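Local structure of ferritin (Pseudo-nitzschia multiseries, 4ITW) at residues S83-W88 and K141-N146. The protein probably stores iron in a soluble, non-toxic form, taking it up as ferrous ions and depositing it as ferric hydroxide after oxidation by dioxygen. Sequence-based numbering, arbitrary orientation. Where two conformers were deposited one is given.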
loop_
_atom_site.group_PDB
_atom_site.type_symbol
_atom_site.label_atom_id
_atom_site.label_comp_id
_atom_site.label_asym_id
_atom_site.label_seq_id
_atom_site.Cartn_x
_atom_site.Cartn_y
_atom_site.Cartn_z
ATOM N N SER B 83 -30.852 -47.040 -13.329
ATOM C CA SER B 83 -29.451 -46.904 -12.902
ATOM C C SER B 83 -28.907 -45.671 -13.553
ATOM O O SER B 83 -29.512 -45.139 -14.500
ATOM C CB SER B 83 -28.625 -48.114 -13.377
ATOM O OG SER B 83 -28.665 -48.049 -14.798
ATOM N N PRO B 84 -27.815 -45.140 -13.016
ATOM C CA PRO B 84 -27.210 -44.003 -13.751
ATOM C C PRO B 84 -26.905 -44.258 -15.224
ATOM O O PRO B 84 -26.974 -43.356 -16.040
ATOM C CB PRO B 84 -25.885 -43.785 -13.001
ATOM C CG PRO B 84 -26.306 -44.122 -11.566
ATOM C CD PRO B 84 -27.159 -45.385 -11.706
ATOM N N GLU B 85 -26.524 -45.487 -15.570
ATOM C CA GLU B 85 -26.280 -45.782 -16.968
ATOM C C GLU B 85 -27.459 -45.451 -17.893
ATOM O O GLU B 85 -27.257 -44.898 -19.010
ATOM C CB GLU B 85 -25.897 -47.309 -17.135
ATOM C CG GLU B 85 -25.617 -47.524 -18.589
ATOM C CD GLU B 85 -24.978 -48.860 -18.910
ATOM O OE1 GLU B 85 -24.570 -49.591 -17.967
ATOM O OE2 GLU B 85 -24.880 -49.128 -20.137
ATOM N N ASP B 86 -28.668 -45.846 -17.462
ATOM C CA ASP B 86 -29.912 -45.576 -18.234
ATOM C C ASP B 86 -30.003 -44.051 -18.457
ATOM O O ASP B 86 -30.379 -43.622 -19.530
ATOM C CB ASP B 86 -31.145 -45.972 -17.439
ATOM C CG ASP B 86 -31.261 -47.500 -17.230
ATOM O OD1 ASP B 86 -30.621 -48.190 -18.003
ATOM O OD2 ASP B 86 -32.026 -47.964 -16.367
ATOM N N VAL B 87 -29.746 -43.261 -17.393
ATOM C CA VAL B 87 -29.912 -41.787 -17.434
ATOM C C VAL B 87 -28.936 -41.209 -18.429
ATOM O O VAL B 87 -29.333 -40.453 -19.338
ATOM C CB VAL B 87 -29.679 -41.088 -16.063
ATOM C CG1 VAL B 87 -30.154 -39.603 -16.147
ATOM C CG2 VAL B 87 -30.444 -41.800 -14.957
ATOM N N TRP B 88 -27.646 -41.546 -18.286
ATOM C CA TRP B 88 -26.666 -40.912 -19.167
ATOM C C TRP B 88 -26.932 -41.347 -20.610
ATOM O O TRP B 88 -26.660 -40.625 -21.582
ATOM C CB TRP B 88 -25.263 -41.296 -18.688
ATOM C CG TRP B 88 -24.843 -40.562 -17.451
ATOM C CD1 TRP B 88 -24.794 -41.071 -16.161
ATOM C CD2 TRP B 88 -24.408 -39.201 -17.353
ATOM N NE1 TRP B 88 -24.394 -40.077 -15.281
ATOM C CE2 TRP B 88 -24.131 -38.941 -15.991
ATOM C CE3 TRP B 88 -24.157 -38.187 -18.297
ATOM C CZ2 TRP B 88 -23.642 -37.671 -15.535
ATOM C CZ3 TRP B 88 -23.727 -36.917 -17.838
ATOM C CH2 TRP B 88 -23.471 -36.682 -16.491
ATOM N N LYS B 141 -17.341 -43.986 -18.964
ATOM C CA LYS B 141 -16.775 -44.161 -17.670
ATOM C C LYS B 141 -17.831 -44.809 -16.706
ATOM O O LYS B 141 -17.514 -45.703 -15.928
ATOM C CB LYS B 141 -16.311 -42.789 -17.097
ATOM C CG LYS B 141 -15.293 -42.044 -17.953
ATOM C CD LYS B 141 -15.144 -40.593 -17.449
ATOM C CE LYS B 141 -13.820 -39.986 -17.918
ATOM N NZ LYS B 141 -13.793 -40.367 -19.360
ATOM N N VAL B 142 -19.063 -44.341 -16.776
ATOM C CA VAL B 142 -20.171 -44.915 -15.982
ATOM C C VAL B 142 -20.315 -46.409 -16.238
ATOM O O VAL B 142 -20.409 -47.224 -15.276
ATOM C CB VAL B 142 -21.498 -44.194 -16.327
ATOM C CG1 VAL B 142 -22.754 -45.008 -15.820
ATOM C CG2 VAL B 142 -21.402 -42.781 -15.780
ATOM N N THR B 143 -20.345 -46.785 -17.524
ATOM C CA THR B 143 -20.673 -48.168 -17.868
ATOM C C THR B 143 -19.525 -49.109 -17.482
ATOM O O THR B 143 -19.711 -50.278 -17.126
ATOM C CB THR B 143 -21.051 -48.358 -19.358
ATOM O OG1 THR B 143 -19.898 -48.153 -20.149
ATOM C CG2 THR B 143 -22.095 -47.374 -19.766
ATOM N N ASP B 144 -18.317 -48.601 -17.581
ATOM C CA ASP B 144 -17.140 -49.310 -17.083
ATOM C C ASP B 144 -17.169 -49.458 -15.563
ATOM O O ASP B 144 -17.036 -50.551 -15.061
ATOM C CB ASP B 144 -15.915 -48.481 -17.472
ATOM C CG ASP B 144 -14.657 -49.281 -17.527
ATOM O OD1 ASP B 144 -14.735 -50.499 -17.205
ATOM O OD2 ASP B 144 -13.608 -48.692 -17.900
ATOM N N GLU B 145 -17.280 -48.338 -14.815
ATOM C CA GLU B 145 -17.199 -48.393 -13.380
ATOM C C GLU B 145 -18.404 -49.188 -12.803
ATOM O O GLU B 145 -18.299 -49.808 -11.739
ATOM C CB GLU B 145 -17.204 -46.960 -12.795
ATOM C CG GLU B 145 -16.033 -46.116 -13.280
ATOM C CD GLU B 145 -15.887 -44.807 -12.526
ATOM O OE1 GLU B 145 -16.275 -44.735 -11.320
ATOM O OE2 GLU B 145 -15.363 -43.867 -13.157
ATOM N N ASN B 146 -19.537 -49.170 -13.492
ATOM C CA ASN B 146 -20.701 -49.892 -12.932
ATOM C C ASN B 146 -20.574 -51.409 -13.026
ATOM O O ASN B 146 -21.505 -52.109 -12.673
ATOM C CB ASN B 146 -22.019 -49.416 -13.529
ATOM C CG ASN B 146 -22.304 -50.015 -14.904
ATOM O OD1 ASN B 146 -21.555 -50.857 -15.403
ATOM N ND2 ASN B 146 -23.407 -49.610 -15.504
HETATM O O HOH W 1 -25.205 -47.668 -13.674
#
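Val-142 and Glu-85 illustrate how two antiparallel helices of the ferritin four-helix bundle pair an apolar layer with a polar one. Here the start of helix 84-111 lies beside the end of helix 115-145; the axes of these short segments pass 9.6 Å apart, with 163° between their N-to-C directions. The tight part is built round the forked tip of Val-142. One methyl rests on the first turn of the opposite helix, CG1 lying 3.8 Å from Glu-85 CA and close to Pro-84, while the other, CG2, comes obliquely to the indole of Trp-88, 3.8 Å from CD1. Behind this layer, Leu-155 of helix 151-157 touches Val-142, and the Trp-88 ring meets Tyr-41, an iron ligand seen in this ferritin, so the packing continues toward an iron site.

Toward the partly exposed side the contact turns polar. The Glu-85 side chain swings its CG to the far side from its own N (chi1 -178°), runs on extended across Thr-143 and sets its carboxylate against the methyl CG2, 3.3 Å from OE2. In the conformer described, Asn-146, just past the helix end, gives ND2 to Glu-85 OE1 at 2.7 Å. This bent bond (143°) comes on the anti side, somewhat off the carboxylate plane, with OE1 close to the amide plane. The same ND2 can also donate to a water that accepts from Glu-85 N, each arm 3.2 Å. Cutting Glu-85 back to an alanine is likely to leave the Asn-146 amide without its direct acceptor and the Thr-143 methyl without the carboxylate against it. Resting on one amide nitrogen of a residue with two conformers, the polar side can probably adjust, whereas the buried valine packing probably sets how closely the helices approach.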